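Local coordinates for D-threo-3-hydroxyaspartate dehydratase (PDB 3WQC), which catalyses the pyridoxal-phosphate-dependent conversion of D-threo-3-hydroxyaspartate to oxaloacetate and ammonium, at residues 28-33 / 247-252; 267-272 / 354-359; 21-26 / 370-375. All blocks are in the same frame, centred on the assembly; numbering follows the deposited sequence.

Overall arrangement
Strand 22-26, near the N terminus, leads straight into helix 27-44, so contacts 3 and 1 start within a few residues of each other. Contact 1 is the first to close, when the loop 247-252, beside the cofactor phosphate, returns to helix 27-44. Contact 2 opens at 267 and closes at 354-359, pairing two strands of the C-terminal β-domain. Contact 3 closes last, at 370-375, and its long loop encloses the other two, which follow in series without crossing. Strand 22-26 pairs with strand 268-278, joining contacts 2 and 3 in one sheet; F250 reaches I25 and Y372, linking contact 1 to it.

Contact 1 of 3, residues 28-33 / 247-252; sequences DRMQRN and VYVFFD. With PLP (pyridoxal-5'-phosphate), chain J.
The phosphate-binding loop of the cofactor site packs on helix 27-44 here, with N33 and M30 of the helix meeting Y248, V249, F250 and F251. N33 is the polar link. Its ND2 donates to V249 O over 3.0 Å, a nearly straight bond (165° at the hydrogen). The acceptor lies in the plane of the N33 amide, whereas the donor stands well above the plane of the carbonyl. ND2 also bonds to D265 O, so two acceptors fix the rotation of the amide. That puts OD1 at the edge of the F251 ring, 3.4 Å from CD2, with amide and ring planes 84° apart. The backbone of N33 takes part as well: its O sits in the plane of the Y248 ring, 3.5 Å from CD2 at the edge. The loop belongs to the TIM-barrel domain of the alanine racemase type. On its far side V247 N donates to the phosphate oxygen O3P of PLP at 3.2 Å, next to G246 N, and V247 O accepts from both F250 N and F251 N, which tightens the turn. M30 supplies the apolar half. Its CG, anti to the backbone N (chi1 -177°), lies alongside V249 with 3.8 Å to CG2, and SD continues to the edge of F250, 4.0 Å from CE1, a Met-aromatic contact at the ring edge.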
loop_
_atom_site.group_PDB
_atom_site.type_symbol
_atom_site.label_atom_id
_atom_site.label_comp_id
_atom_site.label_asym_id
_atom_site.label_seq_id
_atom_site.Cartn_x
_atom_site.Cartn_y
_atom_site.Cartn_z
ATOM N N ASP B 28 -4.527 9.422 23.022
ATOM C CA ASP B 28 -5.709 9.995 23.680
ATOM C C ASP B 28 -6.909 9.990 22.717
ATOM O O ASP B 28 -8.042 9.644 23.131
ATOM C CB ASP B 28 -5.367 11.414 24.196
ATOM C CG ASP B 28 -4.412 11.383 25.504
ATOM O OD1 ASP B 28 -3.734 10.352 25.901
ATOM O OD2 ASP B 28 -4.330 12.442 26.157
ATOM N N ARG B 29 -6.672 10.325 21.408
ATOM C CA ARG B 29 -7.789 10.259 20.425
ATOM C C ARG B 29 -8.206 8.822 20.217
ATOM O O ARG B 29 -9.424 8.546 20.125
ATOM C CB ARG B 29 -7.364 10.802 19.072
ATOM C CG ARG B 29 -7.199 12.321 19.126
ATOM C CD ARG B 29 -6.817 12.861 17.747
ATOM N NE ARG B 29 -6.697 14.340 17.767
ATOM C CZ ARG B 29 -6.637 15.069 16.639
ATOM N NH1 ARG B 29 -6.757 14.510 15.394
ATOM N NH2 ARG B 29 -6.548 16.381 16.744
ATOM N N MET B 30 -7.236 7.896 20.150
ATOM C CA MET B 30 -7.574 6.439 19.947
ATOM C C MET B 30 -8.442 5.964 21.151
ATOM O O MET B 30 -9.515 5.297 20.934
ATOM C CB MET B 30 -6.347 5.552 19.890
ATOM C CG MET B 30 -6.659 4.086 19.619
ATOM S SD MET B 30 -5.255 3.008 19.911
ATOM C CE MET B 30 -5.124 2.931 21.739
ATOM N N GLN B 31 -8.093 6.326 22.378
ATOM C CA GLN B 31 -8.918 5.895 23.532
ATOM C C GLN B 31 -10.306 6.488 23.512
ATOM O O GLN B 31 -11.272 5.778 23.864
ATOM C CB GLN B 31 -8.224 6.310 24.814
ATOM C CG GLN B 31 -7.191 5.264 25.088
ATOM C CD GLN B 31 -7.754 3.820 25.399
ATOM O OE1 GLN B 31 -7.021 2.941 25.299
ATOM N NE2 GLN B 31 -9.012 3.663 25.832
ATOM N N ARG B 32 -10.477 7.738 23.049
ATOM C CA ARG B 32 -11.842 8.374 22.929
ATOM C C ARG B 32 -12.614 7.570 21.899
ATOM O O ARG B 32 -13.806 7.336 22.060
ATOM C CB ARG B 32 -11.854 9.858 22.470
ATOM C CG ARG B 32 -11.561 10.857 23.617
ATOM C CD ARG B 32 -11.131 12.229 23.116
ATOM N NE ARG B 32 -9.922 12.425 23.921
ATOM C CZ ARG B 32 -8.777 12.986 23.522
ATOM N NH1 ARG B 32 -8.664 13.510 22.296
ATOM N NH2 ARG B 32 -7.734 12.987 24.351
ATOM N N ASN B 33 -11.989 7.189 20.778
ATOM C CA ASN B 33 -12.738 6.421 19.725
ATOM C C ASN B 33 -13.163 5.054 20.262
ATOM O O ASN B 33 -14.288 4.623 19.985
ATOM C CB ASN B 33 -11.777 6.240 18.520
ATOM C CG ASN B 33 -11.485 7.542 17.786
ATOM O OD1 ASN B 33 -12.208 8.557 17.934
ATOM N ND2 ASN B 33 -10.397 7.540 16.970
ATOM N N VAL B 247 -12.540 0.427 11.493
ATOM C CA VAL B 247 -11.765 1.656 11.157
ATOM C C VAL B 247 -11.996 2.684 12.246
ATOM O O VAL B 247 -11.135 3.569 12.411
ATOM C CB VAL B 247 -12.101 2.212 9.765
ATOM C CG1 VAL B 247 -13.544 2.799 9.684
ATOM C CG2 VAL B 247 -11.012 3.196 9.324
ATOM N N TYR B 248 -13.111 2.621 12.972
ATOM C CA TYR B 248 -13.406 3.608 14.036
ATOM C C TYR B 248 -12.256 3.774 15.027
ATOM O O TYR B 248 -12.202 4.811 15.713
ATOM C CB TYR B 248 -14.701 3.178 14.801
ATOM C CG TYR B 248 -14.367 2.112 15.827
ATOM C CD1 TYR B 248 -14.271 0.745 15.496
ATOM C CD2 TYR B 248 -14.115 2.458 17.191
ATOM C CE1 TYR B 248 -13.898 -0.216 16.420
ATOM C CE2 TYR B 248 -13.709 1.513 18.092
ATOM C CZ TYR B 248 -13.661 0.181 17.764
ATOM O OH TYR B 248 -13.300 -0.773 18.683
ATOM N N VAL B 249 -11.426 2.775 15.251
ATOM C CA VAL B 249 -10.403 2.865 16.257
ATOM C C VAL B 249 -9.525 4.094 15.990
ATOM O O VAL B 249 -9.094 4.797 16.980
ATOM C CB VAL B 249 -9.603 1.520 16.412
ATOM C CG1 VAL B 249 -8.717 1.195 15.175
ATOM C CG2 VAL B 249 -8.725 1.512 17.683
ATOM N N PHE B 250 -9.270 4.356 14.695
ATOM C CA PHE B 250 -8.522 5.566 14.317
ATOM C C PHE B 250 -9.326 6.634 13.637
ATOM O O PHE B 250 -8.966 7.838 13.700
ATOM C CB PHE B 250 -7.320 5.200 13.375
ATOM C CG PHE B 250 -6.374 4.171 13.983
ATOM C CD1 PHE B 250 -6.032 4.169 15.384
ATOM C CD2 PHE B 250 -5.753 3.246 13.139
ATOM C CE1 PHE B 250 -5.108 3.228 15.908
ATOM C CE2 PHE B 250 -4.814 2.340 13.662
ATOM C CZ PHE B 250 -4.518 2.305 15.030
ATOM N N PHE B 251 -10.365 6.257 12.876
ATOM C CA PHE B 251 -11.015 7.105 11.914
ATOM C C PHE B 251 -10.053 7.608 10.820
ATOM O O PHE B 251 -8.854 7.251 10.849
ATOM C CB PHE B 251 -11.829 8.301 12.560
ATOM C CG PHE B 251 -13.043 7.831 13.324
ATOM C CD1 PHE B 251 -14.095 7.198 12.625
ATOM C CD2 PHE B 251 -13.164 8.065 14.696
ATOM C CE1 PHE B 251 -15.295 6.859 13.294
ATOM C CE2 PHE B 251 -14.355 7.690 15.381
ATOM C CZ PHE B 251 -15.403 7.108 14.655
ATOM N N ASP B 252 -10.592 8.357 9.870
ATOM C CA ASP B 252 -9.859 8.846 8.721
ATOM C C ASP B 252 -10.690 9.840 7.986
ATOM O O ASP B 252 -11.822 10.186 8.458
ATOM C CB ASP B 252 -9.340 7.676 7.841
ATOM C CG ASP B 252 -10.483 6.816 7.277
ATOM O OD1 ASP B 252 -11.594 7.397 7.086
ATOM O OD2 ASP B 252 -10.288 5.603 7.032
HETATM N N1 PLP J . -16.986 -6.743 8.763
HETATM C C2 PLP J . -16.340 -7.181 7.663
HETATM C C2A PLP J . -16.711 -8.501 7.024
HETATM C C3 PLP J . -15.277 -6.375 7.114
HETATM O O3 PLP J . -14.628 -6.820 6.048
HETATM C C4 PLP J . -14.976 -5.123 7.759
HETATM C C4A PLP J . -13.901 -4.339 7.247
HETATM C C5 PLP J . -15.714 -4.744 8.920
HETATM C C6 PLP J . -16.770 -5.561 9.347
HETATM C C5A PLP J . -15.440 -3.440 9.627
HETATM O O4P PLP J . -15.854 -2.308 8.732
HETATM P P PLP J . -15.294 -0.853 9.099
HETATM O O1P PLP J . -15.566 -0.731 10.552
HETATM O O2P PLP J . -16.147 0.049 8.277
HETATM O O3P PLP J . -13.846 -0.799 8.834
#

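Contact 2 of 3, residues 267-272 / 354-359; sequences ALSVLA and RLRILP
S269 and R356 meet side chain to side chain across two adjacent strands, the serine hydroxyl at the edge of the guanidinium. R356 NE donates to S269 OG at 3.1 Å, almost straight (172°), and OG lies close to the guanidinium plane. The arginine reaches it by a bend at chi3 (71°) that folds NE back toward the neighbouring strand. A water in the same plane completes the grip: R356 NH1 donates to it, it hydrogen-bonds S269 OG at 2.7 Å, and it donates to A267 O. R356 NH2 bonds to L314 O, so each nitrogen of the group has a partner. L271 lies beside R356 on this face; the two chains run obliquely past each other, with 3.8 Å between L271 CD1 and R356 CG. The other methyl of L271, CD2, approaches R354 NH1, whose hydrogen bonds go to L15 O and L18 O. Strands 268-278 and 354-358 are antiparallel neighbours in the mixed sheet of the C-terminal β-domain. V270 and I357 form a hydrogen-bonded pair, V270 N to I357 O being 2.8 Å, as do A272 and L355, with L271 and R356 the non-hydrogen-bonded pair between them. The opposite face carries V270, A272, L355 and I357, and there A272 CB makes a loose apolar contact with I357 CG1 at 4.4 Å. Beyond the V270-I357 bridge P359, lacking an N-H, presents CD to L268 O at 3.1 Å; this buried carbonyl has no hydrogen-bonding partner, and L358 CD2 also lies against it.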
loop_
_atom_site.group_PDB
_atom_site.type_symbol
_atom_site.label_atom_id
_atom_site.label_comp_id
_atom_site.label_asym_id
_atom_site.label_seq_id
_atom_site.Cartn_x
_atom_site.Cartn_y
_atom_site.Cartn_z
ATOM N N ALA B 267 -7.165 9.638 14.734
ATOM C CA ALA B 267 -6.074 9.300 15.654
ATOM C C ALA B 267 -4.785 8.939 14.924
ATOM O O ALA B 267 -3.766 8.824 15.554
ATOM C CB ALA B 267 -6.552 8.232 16.666
ATOM N N LEU B 268 -4.846 8.642 13.636
ATOM C CA LEU B 268 -3.646 8.177 12.904
ATOM C C LEU B 268 -3.227 9.330 11.963
ATOM O O LEU B 268 -4.071 9.921 11.234
ATOM C CB LEU B 268 -4.028 6.971 12.020
ATOM C CG LEU B 268 -2.905 6.416 11.137
ATOM C CD1 LEU B 268 -1.704 5.946 11.992
ATOM C CD2 LEU B 268 -3.480 5.316 10.211
ATOM N N SER B 269 -1.939 9.683 12.003
ATOM C CA SER B 269 -1.435 10.657 11.072
ATOM C C SER B 269 -0.037 10.177 10.633
ATOM O O SER B 269 0.593 9.353 11.349
ATOM C CB SER B 269 -1.326 12.113 11.678
ATOM O OG SER B 269 -0.437 12.114 12.789
ATOM N N VAL B 270 0.444 10.697 9.513
ATOM C CA VAL B 270 1.785 10.292 9.032
ATOM C C VAL B 270 2.671 11.532 9.261
ATOM O O VAL B 270 2.453 12.603 8.660
ATOM C CB VAL B 270 1.779 9.889 7.566
ATOM C CG1 VAL B 270 3.188 9.696 7.019
ATOM C CG2 VAL B 270 0.915 8.613 7.405
ATOM N N LEU B 271 3.704 11.348 10.029
ATOM C CA LEU B 271 4.727 12.384 10.298
ATOM C C LEU B 271 5.618 12.476 9.070
ATOM O O LEU B 271 6.070 11.450 8.593
ATOM C CB LEU B 271 5.539 11.907 11.518
ATOM C CG LEU B 271 6.566 12.950 12.087
ATOM C CD1 LEU B 271 5.833 14.153 12.703
ATOM C CD2 LEU B 271 7.440 12.206 13.104
ATOM N N ALA B 272 5.864 13.706 8.540
ATOM C CA ALA B 272 6.595 13.880 7.309
ATOM C C ALA B 272 7.515 15.054 7.480
ATOM O O ALA B 272 7.201 15.940 8.271
ATOM C CB ALA B 272 5.616 14.140 6.135
ATOM N N ARG B 354 8.625 19.680 10.123
ATOM C CA ARG B 354 7.840 18.424 10.306
ATOM C C ARG B 354 6.363 18.734 10.314
ATOM O O ARG B 354 5.894 19.712 10.988
ATOM C CB ARG B 354 8.211 17.748 11.612
ATOM C CG ARG B 354 9.588 17.178 11.519
ATOM C CD ARG B 354 10.034 16.492 12.756
ATOM N NE ARG B 354 11.285 15.867 12.289
ATOM C CZ ARG B 354 11.675 14.620 12.513
ATOM N NH1 ARG B 354 11.021 13.874 13.370
ATOM N NH2 ARG B 354 12.795 14.185 11.932
ATOM N N LEU B 355 5.593 17.904 9.617
ATOM C CA LEU B 355 4.123 18.084 9.460
ATOM C C LEU B 355 3.487 16.728 9.764
ATOM O O LEU B 355 4.182 15.716 9.849
ATOM C CB LEU B 355 3.809 18.429 8.019
ATOM C CG LEU B 355 4.344 19.742 7.527
ATOM C CD1 LEU B 355 4.147 19.857 6.036
ATOM C CD2 LEU B 355 3.714 20.907 8.322
ATOM N N ARG B 356 2.179 16.679 9.949
ATOM C CA ARG B 356 1.488 15.402 10.128
ATOM C C ARG B 356 0.379 15.358 9.065
ATOM O O ARG B 356 -0.343 16.319 8.892
ATOM C CB ARG B 356 0.941 15.302 11.580
ATOM C CG ARG B 356 2.136 15.050 12.507
ATOM C CD ARG B 356 1.765 15.307 13.949
ATOM N NE ARG B 356 0.855 14.312 14.528
ATOM C CZ ARG B 356 0.462 14.374 15.805
ATOM N NH1 ARG B 356 -0.359 13.428 16.266
ATOM N NH2 ARG B 356 0.840 15.399 16.605
ATOM N N ILE B 357 0.210 14.232 8.421
ATOM C CA ILE B 357 -0.772 14.166 7.328
ATOM C C ILE B 357 -1.892 13.210 7.712
ATOM O O ILE B 357 -1.628 12.047 8.126
ATOM C CB ILE B 357 -0.137 13.653 6.008
ATOM C CG1 ILE B 357 1.252 14.314 5.666
ATOM C CG2 ILE B 357 -1.122 13.615 4.867
ATOM C CD1 ILE B 357 1.089 15.816 5.488
ATOM N N LEU B 358 -3.140 13.689 7.710
ATOM C CA LEU B 358 -4.246 12.768 8.000
ATOM C C LEU B 358 -4.557 11.961 6.741
ATOM O O LEU B 358 -4.664 12.525 5.647
ATOM C CB LEU B 358 -5.554 13.537 8.411
ATOM C CG LEU B 358 -5.386 14.467 9.648
ATOM C CD1 LEU B 358 -6.734 15.214 9.873
ATOM C CD2 LEU B 358 -4.911 13.628 10.832
ATOM N N PRO B 359 -4.803 10.641 6.911
ATOM C CA PRO B 359 -4.961 9.766 5.760
ATOM C C PRO B 359 -6.393 9.750 5.180
ATOM O O PRO B 359 -7.378 9.964 5.945
ATOM C CB PRO B 359 -4.712 8.378 6.368
ATOM C CG PRO B 359 -5.183 8.517 7.800
ATOM C CD PRO B 359 -4.758 9.932 8.197
HETATM O O HOH W 1 -1.600 11.087 15.000
#

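Contact 3 of 3, residues 21-26 / 370-375; sequences PAAVID and PAYQAL
I25 presses its end methyl into the hollow at the CB-CG junction of Y372, I25 CD1 lying 3.5 Å from Y372 CG and only slightly farther from CB. With CG anti to the carbonyl carbon (chi1 -63°), the tyrosine ring slants past I25 CD1 and A23 CB, meeting neither squarely on a face nor on an edge. A23 CB approaches the ring at Y372 CD1, at 4.0 Å. F250, which also touches I25, meets the Y372 ring edge-to-face, and the hydroxyl bonds to R386 NH2. An alanine in place of Y372 would probably open a gap beside I25 CD1 and A23 CB, and leave R386 and F250 without the hydroxyl and the ring they meet. The other face has a smaller fit, V24 CG1 lodging against L375 CB at 3.9 Å and against Q373 O. Three backbone bonds hold these surfaces in register: Q373 N to A23 O (2.7 Å), I25 N to Q373 O (2.9 Å) and L375 N to I25 O (2.8 Å). Where the strands spread apart before them, a water accepts from A23 N and donates to A371 O, at 2.8 Å from the latter. The strand directions differ by 39°, a twisted parallel pair. Backbone bonds of V24 with S269 and A22 with L271 place strand 22-26 between 371-375 and the antiparallel strand 268-278, an N-terminal strand built into the C-terminal β-domain, consistent with the two-domain fold of the alanine racemase type.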
loop_
_atom_site.group_PDB
_atom_site.type_symbol
_atom_site.label_atom_id
_atom_site.label_comp_id
_atom_site.label_asym_id
_atom_site.label_seq_id
_atom_site.Cartn_x
_atom_site.Cartn_y
_atom_site.Cartn_z
ATOM N N PRO B 21 9.144 9.079 6.838
ATOM C CA PRO B 21 7.785 9.155 7.424
ATOM C C PRO B 21 7.563 8.141 8.559
ATOM O O PRO B 21 8.244 7.111 8.593
ATOM C CB PRO B 21 6.857 8.780 6.215
ATOM C CG PRO B 21 7.725 7.868 5.388
ATOM C CD PRO B 21 9.174 8.371 5.536
ATOM N N ALA B 22 6.586 8.428 9.428
ATOM C CA ALA B 22 6.237 7.512 10.532
ATOM C C ALA B 22 4.738 7.574 10.706
ATOM O O ALA B 22 4.096 8.649 10.521
ATOM C CB ALA B 22 6.918 7.966 11.831
ATOM N N ALA B 23 4.126 6.441 11.081
ATOM C CA ALA B 23 2.658 6.401 11.315
ATOM C C ALA B 23 2.429 6.611 12.827
ATOM O O ALA B 23 2.811 5.741 13.659
ATOM C CB ALA B 23 2.160 5.038 10.825
ATOM N N VAL B 24 1.801 7.722 13.186
ATOM C CA VAL B 24 1.730 8.124 14.574
ATOM C C VAL B 24 0.277 7.890 15.039
ATOM O O VAL B 24 -0.678 8.405 14.388
ATOM C CB VAL B 24 2.070 9.631 14.676
ATOM C CG1 VAL B 24 1.823 10.097 16.126
ATOM C CG2 VAL B 24 3.567 9.812 14.264
ATOM N N ILE B 25 0.127 7.148 16.159
ATOM C CA ILE B 25 -1.213 7.045 16.756
ATOM C C ILE B 25 -1.261 8.011 17.972
ATOM O O ILE B 25 -0.473 7.865 18.911
ATOM C CB ILE B 25 -1.475 5.611 17.316
ATOM C CG1 ILE B 25 -1.444 4.555 16.208
ATOM C CG2 ILE B 25 -2.867 5.587 18.028
ATOM C CD1 ILE B 25 -1.422 3.131 16.821
ATOM N N ASP B 26 -2.217 8.961 17.922
ATOM C CA ASP B 26 -2.447 9.854 19.071
ATOM C C ASP B 26 -3.278 9.001 20.083
ATOM O O ASP B 26 -4.463 8.695 19.820
ATOM C CB ASP B 26 -3.224 11.088 18.594
ATOM C CG ASP B 26 -3.640 12.041 19.757
ATOM O OD1 ASP B 26 -4.072 11.669 20.847
ATOM O OD2 ASP B 26 -3.510 13.208 19.560
ATOM N N PRO B 370 5.685 -1.013 9.006
ATOM C CA PRO B 370 5.955 -2.171 9.856
ATOM C C PRO B 370 5.406 -1.942 11.271
ATOM O O PRO B 370 5.172 -2.937 11.965
ATOM C CB PRO B 370 7.489 -2.249 9.908
ATOM C CG PRO B 370 7.940 -1.579 8.609
ATOM C CD PRO B 370 6.930 -0.485 8.334
ATOM N N ALA B 371 5.244 -0.706 11.721
ATOM C CA ALA B 371 4.892 -0.464 13.113
ATOM C C ALA B 371 4.319 0.929 13.171
ATOM O O ALA B 371 4.650 1.811 12.328
ATOM C CB ALA B 371 6.108 -0.538 14.096
ATOM N N TYR B 372 3.552 1.177 14.225
ATOM C CA TYR B 372 3.078 2.520 14.560
ATOM C C TYR B 372 4.001 3.088 15.655
ATOM O O TYR B 372 4.662 2.368 16.377
ATOM C CB TYR B 372 1.671 2.449 15.193
ATOM C CG TYR B 372 0.644 1.903 14.242
ATOM C CD1 TYR B 372 0.044 2.723 13.268
ATOM C CD2 TYR B 372 0.230 0.567 14.312
ATOM C CE1 TYR B 372 -0.940 2.258 12.371
ATOM C CE2 TYR B 372 -0.758 0.055 13.447
ATOM C CZ TYR B 372 -1.307 0.878 12.500
ATOM O OH TYR B 372 -2.309 0.440 11.650
ATOM N N GLN B 373 3.978 4.419 15.743
ATOM C CA GLN B 373 4.620 5.101 16.893
ATOM C C GLN B 373 3.461 5.602 17.769
ATOM O O GLN B 373 2.716 6.535 17.304
ATOM C CB GLN B 373 5.484 6.266 16.314
ATOM C CG GLN B 373 6.689 5.643 15.544
ATOM C CD GLN B 373 7.568 4.854 16.543
ATOM O OE1 GLN B 373 7.672 5.201 17.723
ATOM N NE2 GLN B 373 8.177 3.832 16.095
ATOM N N ALA B 374 3.239 4.955 18.928
ATOM C CA ALA B 374 2.081 5.290 19.805
ATOM C C ALA B 374 2.467 6.479 20.696
ATOM O O ALA B 374 3.422 6.374 21.455
ATOM C CB ALA B 374 1.771 4.103 20.692
ATOM N N LEU B 375 1.837 7.610 20.438
ATOM C CA LEU B 375 2.183 8.899 21.053
ATOM C C LEU B 375 1.403 9.104 22.342
ATOM O O LEU B 375 0.153 9.238 22.287
ATOM C CB LEU B 375 1.905 10.034 20.072
ATOM C CG LEU B 375 2.091 11.481 20.571
ATOM C CD1 LEU B 375 3.589 11.754 20.840
ATOM C CD2 LEU B 375 1.546 12.449 19.511
HETATM O O HOH W 2 5.818 4.305 12.000
#